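Possible sortase-like protein (Corynebacterium diphtheriae, PDB 5UUS) is probably a membrane-associated sortase, a cysteine hydrolase or transpeptidase of the kind that joins proteins to the bacterial cell surface. Local coordinates at residues M44-P47 against D52-F55; G139-E144 against H208-E213. All blocks are in the same frame, centred on the assembly; numbering follows the deposited sequence. Where two conformers were deposited one is given.

Contact 1 (M44-P47 against D52-F55); sequences MYIP and DFQF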
ATOM      1  N   MET A  44      -0.239  -8.993  -3.046  1.00 41.04           N
ATOM      2  CA  MET A  44      -1.153  -8.230  -2.185  1.00 41.41           C
ATOM      3  C   MET A  44      -2.549  -8.830  -2.138  1.00 42.04           C
ATOM      4  O   MET A  44      -3.039  -9.373  -3.126  1.00 44.71           O
ATOM      5  CB  MET A  44      -1.238  -6.751  -2.617  1.00 40.88           C
ATOM      6  CG  MET A  44      -1.779  -6.493  -4.027  1.00 40.82           C
ATOM      7  SD  MET A  44      -1.949  -4.697  -4.344  1.00 49.84           S
ATOM      8  CE  MET A  44      -3.366  -4.277  -3.342  1.00 49.46           C
ATOM      9  N   TYR A  45      -3.160  -8.729  -0.960  1.00 43.77           N
ATOM     10  CA  TYR A  45      -4.507  -9.202  -0.708  1.00 43.30           C
ATOM     11  C   TYR A  45      -5.352  -8.066  -0.104  1.00 42.14           C
ATOM     12  O   TYR A  45      -4.878  -7.303   0.742  1.00 39.87           O
ATOM     13  CB  TYR A  45      -4.523 -10.378   0.271  1.00 44.37           C
ATOM     14  CG  TYR A  45      -3.542 -11.492   0.030  1.00 46.67           C
ATOM     15  CD1 TYR A  45      -2.187 -11.326   0.300  1.00 48.56           C
ATOM     16  CD2 TYR A  45      -3.981 -12.738  -0.379  1.00 47.09           C
ATOM     17  CE1 TYR A  45      -1.287 -12.380   0.114  1.00 47.96           C
ATOM     18  CE2 TYR A  45      -3.091 -13.793  -0.573  1.00 49.75           C
ATOM     19  CZ  TYR A  45      -1.747 -13.601  -0.321  1.00 52.32           C
ATOM     20  OH  TYR A  45      -0.864 -14.641  -0.500  1.00 56.08           O
ATOM     21  N   ILE A  46      -6.616  -8.002  -0.503  1.00 46.72           N
ATOM     22  CA  ILE A  46      -7.570  -7.089   0.121  1.00 45.91           C
ATOM     23  C   ILE A  46      -8.775  -7.913   0.558  1.00 48.13           C
ATOM     24  O   ILE A  46      -9.667  -8.162  -0.255  1.00 50.48           O
ATOM     25  CB  ILE A  46      -7.998  -5.971  -0.841  1.00 40.55           C
ATOM     26  CG1 ILE A  46      -6.755  -5.238  -1.370  1.00 43.49           C
ATOM     27  CG2 ILE A  46      -8.982  -5.025  -0.143  1.00 45.39           C
ATOM     28  CD1 ILE A  46      -7.056  -3.986  -2.207  1.00 44.31           C
ATOM     29  N   PRO A  47      -8.790  -8.362   1.831  1.00 45.32           N
ATOM     30  CA  PRO A  47      -9.786  -9.320   2.339  1.00 49.86           C
ATOM     31  C   PRO A  47     -11.218  -8.794   2.177  1.00 52.75           C
ATOM     32  O   PRO A  47     -12.137  -9.567   1.938  1.00 59.23           O
ATOM     33  CB  PRO A  47      -9.403  -9.476   3.815  1.00 49.79           C
ATOM     34  CG  PRO A  47      -7.927  -9.136   3.848  1.00 53.38           C
ATOM     35  CD  PRO A  47      -7.768  -8.036   2.842  1.00 49.50           C
ATOM     36  N   ASP A  52     -10.496 -14.450  -3.057  1.00 73.54           N
ATOM     37  CA  ASP A  52      -9.962 -14.659  -4.393  0.55 75.74           C
ATOM     38  C   ASP A  52      -9.159 -13.449  -4.889  1.00 72.81           C
ATOM     39  O   ASP A  52      -8.404 -13.547  -5.863  1.00 69.11           O
ATOM     40  CB  ASP A  52     -11.100 -14.987  -5.363  0.55 78.26           C
ATOM     41  CG  ASP A  52     -11.755 -16.324  -5.057  0.55 80.80           C
ATOM     42  OD1 ASP A  52     -11.091 -17.181  -4.435  0.55 80.05           O
ATOM     43  OD2 ASP A  52     -12.927 -16.519  -5.442  0.55 84.63           O
ATOM     44  N   PHE A  53      -9.307 -12.308  -4.215  1.00 65.11           N
ATOM     45  CA  PHE A  53      -8.587 -11.110  -4.637  1.00 56.80           C
ATOM     46  C   PHE A  53      -7.136 -11.173  -4.181  1.00 50.35           C
ATOM     47  O   PHE A  53      -6.841 -11.018  -3.002  1.00 53.97           O
ATOM     48  CB  PHE A  53      -9.247  -9.837  -4.094  1.00 57.40           C
ATOM     49  CG  PHE A  53      -8.670  -8.563  -4.670  1.00 59.23           C
ATOM     50  CD1 PHE A  53      -9.303  -7.912  -5.725  1.00 60.98           C
ATOM     51  CD2 PHE A  53      -7.495  -8.020  -4.163  1.00 56.75           C
ATOM     52  CE1 PHE A  53      -8.779  -6.749  -6.256  1.00 59.32           C
ATOM     53  CE2 PHE A  53      -6.960  -6.858  -4.693  1.00 54.11           C
ATOM     54  CZ  PHE A  53      -7.607  -6.228  -5.746  1.00 59.85           C
ATOM     55  N   GLN A  54      -6.237 -11.411  -5.125  1.00 50.50           N
ATOM     56  CA  GLN A  54      -4.807 -11.370  -4.843  1.00 54.47           C
ATOM     57  C   GLN A  54      -4.075 -11.111  -6.143  1.00 51.63           C
ATOM     58  O   GLN A  54      -4.443 -11.620  -7.205  1.00 53.08           O
ATOM     59  CB  GLN A  54      -4.319 -12.669  -4.190  1.00 59.64           C
ATOM     60  CG  GLN A  54      -4.472 -13.888  -5.045  1.00 70.14           C
ATOM     61  CD  GLN A  54      -4.016 -15.129  -4.325  1.00 83.42           C
ATOM     62  OE1 GLN A  54      -4.708 -15.633  -3.439  1.00 87.18           O
ATOM     63  NE2 GLN A  54      -2.834 -15.619  -4.681  1.00 87.81           N
ATOM     64  N   PHE A  55      -3.065 -10.274  -6.060  1.00 49.12           N
ATOM     65  CA  PHE A  55      -2.301  -9.914  -7.231  1.00 45.25           C
ATOM     66  C   PHE A  55      -0.827  -9.944  -6.895  1.00 47.10           C
ATOM     67  O   PHE A  55      -0.440  -9.497  -5.827  1.00 39.51           O
ATOM     68  CB  PHE A  55      -2.692  -8.532  -7.700  1.00 42.25           C
ATOM     69  CG  PHE A  55      -4.001  -8.503  -8.445  1.00 47.16           C
ATOM     70  CD1 PHE A  55      -4.025  -8.682  -9.818  1.00 48.46           C
ATOM     71  CD2 PHE A  55      -5.196  -8.307  -7.761  1.00 42.95           C
ATOM     72  CE1 PHE A  55      -5.232  -8.656 -10.516  1.00 49.16           C
ATOM     73  CE2 PHE A  55      -6.413  -8.290  -8.446  1.00 45.34           C
ATOM     74  CZ  PHE A  55      -6.423  -8.463  -9.817  1.00 49.83           C
TER
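M44 and F55 form an antiparallel hydrogen-bonded pair, M44 N giving a nearly straight bond to F55 O at 2.8 Å and M44 O taking one back from F55 N at 3.1 Å. The oxygen of M44 is shared, because Q54 CA also brings its C-H to within 3.2 Å of M44 O. M44 and F55 put their side chains on one face of the sheet, where M44 CG lies 4.3 Å from F55 CB; a long flexible thioether suits this buried place and goes on to pack against I110. Y45 and Q54 point to the other face and run alongside one another. Y45 CE2 lies 3.8 Å from Q54 OE1, an oblique approach, with the ring and amide planes 65° apart. Tyrosine serves a partly exposed position well, since its ring packs through CD2 against the aliphatic CB of Q54 while its hydroxyl is hydrogen-bonded to E113.

The strands 40-45 and 54-59 make a beta hairpin in the sortase domain; past Y45 on one arm and at F53 on the other the chain is loop, and here the contact is between I46 and F53. F53 starts off toward I46, its CG anti to the backbone N (chi1 -171°), and the two side chains lie side by side. F53 CE2 touches both I46 CG1, at 3.7 Å, and I46 CD1, a fit of a branched aliphatic group against a broad ring. I46 also meets L104 and I110. Within its own segment F53 offers a ring face to the edge of F55, whose CE2 sits 3.5 Å above the F53 plane, offset toward the rim, while F49 packs edge-to-face with F53. F55 itself reaches P70 and P97, its side chain about 9 Å from that of H90, a predicted active-site residue.

Contact 2 (G139-E144 against H208-E213); sequences GCFTPE and HAMLTE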
ATOM      1  N   GLY A 139     -10.138   3.350  15.428  1.00 57.16           N
ATOM      2  CA  GLY A 139     -10.691   2.038  15.162  1.00 53.95           C
ATOM      3  C   GLY A 139      -9.666   0.963  14.808  1.00 55.18           C
ATOM      4  O   GLY A 139      -9.957  -0.222  14.963  1.00 54.37           O
ATOM      5  N   CYS A 140      -8.482   1.346  14.333  1.00 50.38           N
ATOM      6  CA  CYS A 140      -7.499   0.330  13.930  1.00 50.92           C
ATOM      7  C   CYS A 140      -6.039   0.759  14.054  1.00 49.61           C
ATOM      8  O   CYS A 140      -5.153  -0.057  13.878  1.00 46.13           O
ATOM      9  CB  CYS A 140      -7.760  -0.112  12.485  1.00 52.59           C
ATOM     10  SG  CYS A 140      -7.682   1.222  11.294  1.00 53.14           S
ATOM     11  N   PHE A 141      -5.781   2.034  14.330  1.00 47.29           N
ATOM     12  CA  PHE A 141      -4.406   2.480  14.519  1.00 44.27           C
ATOM     13  C   PHE A 141      -4.075   2.622  16.008  1.00 47.29           C
ATOM     14  O   PHE A 141      -4.970   2.576  16.848  1.00 52.28           O
ATOM     15  CB  PHE A 141      -4.184   3.799  13.774  1.00 41.71           C
ATOM     16  CG  PHE A 141      -4.413   3.689  12.288  1.00 38.88           C
ATOM     17  CD1 PHE A 141      -3.484   3.052  11.476  1.00 44.79           C
ATOM     18  CD2 PHE A 141      -5.553   4.212  11.707  1.00 42.22           C
ATOM     19  CE1 PHE A 141      -3.686   2.926  10.110  1.00 42.65           C
ATOM     20  CE2 PHE A 141      -5.767   4.107  10.339  1.00 42.99           C
ATOM     21  CZ  PHE A 141      -4.818   3.473   9.532  1.00 45.12           C
ATOM     22  N   THR A 142      -2.797   2.800  16.335  1.00 40.63           N
ATOM     23  CA  THR A 142      -2.412   3.057  17.721  1.00 43.51           C
ATOM     24  C   THR A 142      -2.893   4.462  18.104  1.00 49.01           C
ATOM     25  O   THR A 142      -3.222   5.270  17.224  1.00 45.43           O
ATOM     26  CB  THR A 142      -0.898   2.926  17.913  1.00 48.59           C
ATOM     27  OG1 THR A 142      -0.246   4.014  17.259  1.00 48.83           O
ATOM     28  CG2 THR A 142      -0.388   1.603  17.286  1.00 44.13           C
ATOM     29  N   PRO A 143      -2.991   4.739  19.416  1.00 49.40           N
ATOM     30  CA  PRO A 143      -3.409   6.081  19.828  1.00 54.91           C
ATOM     31  C   PRO A 143      -2.410   7.108  19.331  1.00 52.19           C
ATOM     32  O   PRO A 143      -2.804   8.189  18.917  1.00 47.41           O
ATOM     33  CB  PRO A 143      -3.445   6.006  21.364  1.00 54.13           C
ATOM     34  CG  PRO A 143      -2.859   4.659  21.730  1.00 56.26           C
ATOM     35  CD  PRO A 143      -2.980   3.779  20.535  1.00 52.02           C
ATOM     36  N   GLU A 144      -1.136   6.738  19.320  1.00 49.94           N
ATOM     37  CA  GLU A 144      -0.086   7.600  18.784  1.00 52.46           C
ATOM     38  C   GLU A 144      -0.241   7.853  17.273  1.00 48.98           C
ATOM     39  O   GLU A 144      -0.148   8.992  16.814  1.00 48.85           O
ATOM     40  CB  GLU A 144       1.289   6.993  19.082  1.00 50.49           C
ATOM     41  CG  GLU A 144       1.603   6.888  20.589  1.00 60.96           C
ATOM     42  CD  GLU A 144       0.882   5.728  21.317  1.00 68.81           C
ATOM     43  OE1 GLU A 144       0.357   4.794  20.662  1.00 61.22           O
ATOM     44  OE2 GLU A 144       0.839   5.759  22.566  1.00 77.05           O
ATOM     45  N   HIS A 208      -4.320   5.991   0.250  1.00 36.55           N
ATOM     46  CA  HIS A 208      -3.221   5.853   1.216  1.00 37.31           C
ATOM     47  C   HIS A 208      -3.666   4.967   2.371  1.00 42.71           C
ATOM     48  O   HIS A 208      -4.776   5.115   2.911  1.00 41.17           O
ATOM     49  CB  HIS A 208      -2.769   7.219   1.776  1.00 38.20           C
ATOM     50  CG  HIS A 208      -2.083   8.102   0.784  1.00 38.88           C
ATOM     51  ND1 HIS A 208      -0.966   7.702   0.067  1.00 36.38           N
ATOM     52  CD2 HIS A 208      -2.335   9.379   0.397  1.00 35.83           C
ATOM     53  CE1 HIS A 208      -0.566   8.691  -0.714  1.00 37.38           C
ATOM     54  NE2 HIS A 208      -1.387   9.720  -0.535  1.00 36.22           N
ATOM     55  N   ALA A 209      -2.798   4.044   2.743  1.00 38.94           N
ATOM     56  CA  ALA A 209      -3.015   3.190   3.895  1.00 33.91           C
ATOM     57  C   ALA A 209      -1.735   3.246   4.760  1.00 37.18           C
ATOM     58  O   ALA A 209      -0.627   3.409   4.242  1.00 39.26           O
ATOM     59  CB  ALA A 209      -3.321   1.744   3.437  1.00 33.67           C
ATOM     60  N   MET A 210      -1.896   3.103   6.064  1.00 36.80           N
ATOM     61  CA  MET A 210      -0.793   3.212   6.998  1.00 36.30           C
ATOM     62  C   MET A 210      -0.480   1.847   7.621  1.00 37.16           C
ATOM     63  O   MET A 210      -1.389   1.070   7.965  1.00 37.94           O
ATOM     64  CB  MET A 210      -1.112   4.250   8.088  1.00 39.42           C
ATOM     65  CG  MET A 210      -0.022   4.367   9.158  1.00 38.14           C
ATOM     66  SD  MET A 210      -0.273   5.724  10.322  1.00 41.90           S
ATOM     67  CE  MET A 210      -0.043   7.145   9.215  1.00 36.22           C
ATOM     68  N   LEU A 211       0.815   1.589   7.794  1.00 37.24           N
ATOM     69  CA  LEU A 211       1.334   0.300   8.269  1.00 37.33           C
ATOM     70  C   LEU A 211       1.058   0.079   9.751  1.00 41.86           C
ATOM     71  O   LEU A 211       1.401   0.933  10.584  1.00 34.96           O
ATOM     72  CB  LEU A 211       2.845   0.220   8.007  1.00 38.37           C
ATOM     73  CG  LEU A 211       3.616  -1.045   8.414  1.00 37.77           C
ATOM     74  CD1 LEU A 211       3.286  -2.179   7.448  1.00 38.52           C
ATOM     75  CD2 LEU A 211       5.116  -0.743   8.355  1.00 34.25           C
ATOM     76  N   THR A 212       0.467  -1.075  10.072  1.00 36.54           N
ATOM     77  CA  THR A 212       0.092  -1.409  11.452  1.00 40.13           C
ATOM     78  C   THR A 212       0.754  -2.712  11.915  1.00 39.34           C
ATOM     79  O   THR A 212       0.895  -2.942  13.111  1.00 42.21           O
ATOM     80  CB  THR A 212      -1.451  -1.559  11.621  1.00 43.15           C
ATOM     81  OG1 THR A 212      -1.920  -2.636  10.799  1.00 44.11           O
ATOM     82  CG2 THR A 212      -2.190  -0.264  11.205  1.00 39.64           C
ATOM     83  N   GLU A 213       1.119  -3.568  10.967  1.00 39.63           N
ATOM     84  CA  GLU A 213       1.878  -4.794  11.270  1.00 42.81           C
ATOM     85  C   GLU A 213       2.974  -5.042  10.251  1.00 41.54           C
ATOM     86  O   GLU A 213       2.771  -4.822   9.055  1.00 39.72           O
ATOM     87  CB  GLU A 213       0.985  -6.024  11.278  1.00 46.62           C
ATOM     88  CG  GLU A 213      -0.053  -6.129  12.341  1.00 60.59           C
ATOM     89  CD  GLU A 213      -0.841  -7.434  12.188  1.00 69.55           C
ATOM     90  OE1 GLU A 213      -0.258  -8.529  12.408  1.00 60.61           O
ATOM     91  OE2 GLU A 213      -2.035  -7.361  11.813  1.00 78.72           O
TER
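F141 has the side chain of M210 and the sulfur of C140 on opposite sides of its ring plane, the methionine approaching obliquely. The ring and the methionine chain cross at a slant: M210 CB comes to 3.5 Å from F141 CE1, and M210 SD stands 4.9 Å from the F141 ring centroid, 35° off the ring normal, an oblique Met-aromatic contact. Methionine suits this buried place because its unbranched chain can pass the ring at that slant and then bend at chi3, leaving the sulfur at this distance; CG anti to the backbone N (chi1 177°) carries it out from the strand before the bend. The backbone of the same residue takes part, M210 O lying in the plane of the ring at its edge, 3.6 Å from F141 CE1, so that an aromatic C-H faces the carbonyl oxygen.

T212, two residues along, crosses F141 at about a right angle and uses its methyl, with T212 CG2 3.6 Å from F141 CD1. A threonine can divide its two branches here: the methyl goes to the aromatic ring, while OG1 makes a weak hydrogen bond to V120 O. On the other side of the ring plane from M210 SD, C140 SG is 3.6 Å above the F141 plane, offset toward the rim. This sulfur is fixed by its disulfide to C107, which covalently secures the loop next to the phenylalanine.

F141 is followed by T142, the N-cap of helix 143-151, whose hydroxyl accepts from Q145 N. That helix completes the apolar cluster with I149, which touches both F141 and M210, and Q145 NE2 bonds to L211 O. The strand 204-216 on which M210 and T212 lie runs between 117-123 and 188-193, and it carries a classic beta bulge, T212 and E213 both facing V120.

How the contacts relate
The chain enters the sheet through strand 40-45, turns through a short loop and returns as strand 54-59, so contact 1 closes a local hairpin with four residues between its segments. Contact 2 opens later and closes a far larger loop of 63 residues, bringing the loop that leads into helix 143-151 against strand 204-216. The two are in series, neither nesting nor crossing, and their nearest atoms are about 9 Å apart. They are linked through one sheet: strand 40-45 pairs with 109-114, which pairs with 117-123, which in turn pairs with 204-216. Contact 1 joins neighbouring strands, whereas contact 2 fastens a helical excursion to the sheet.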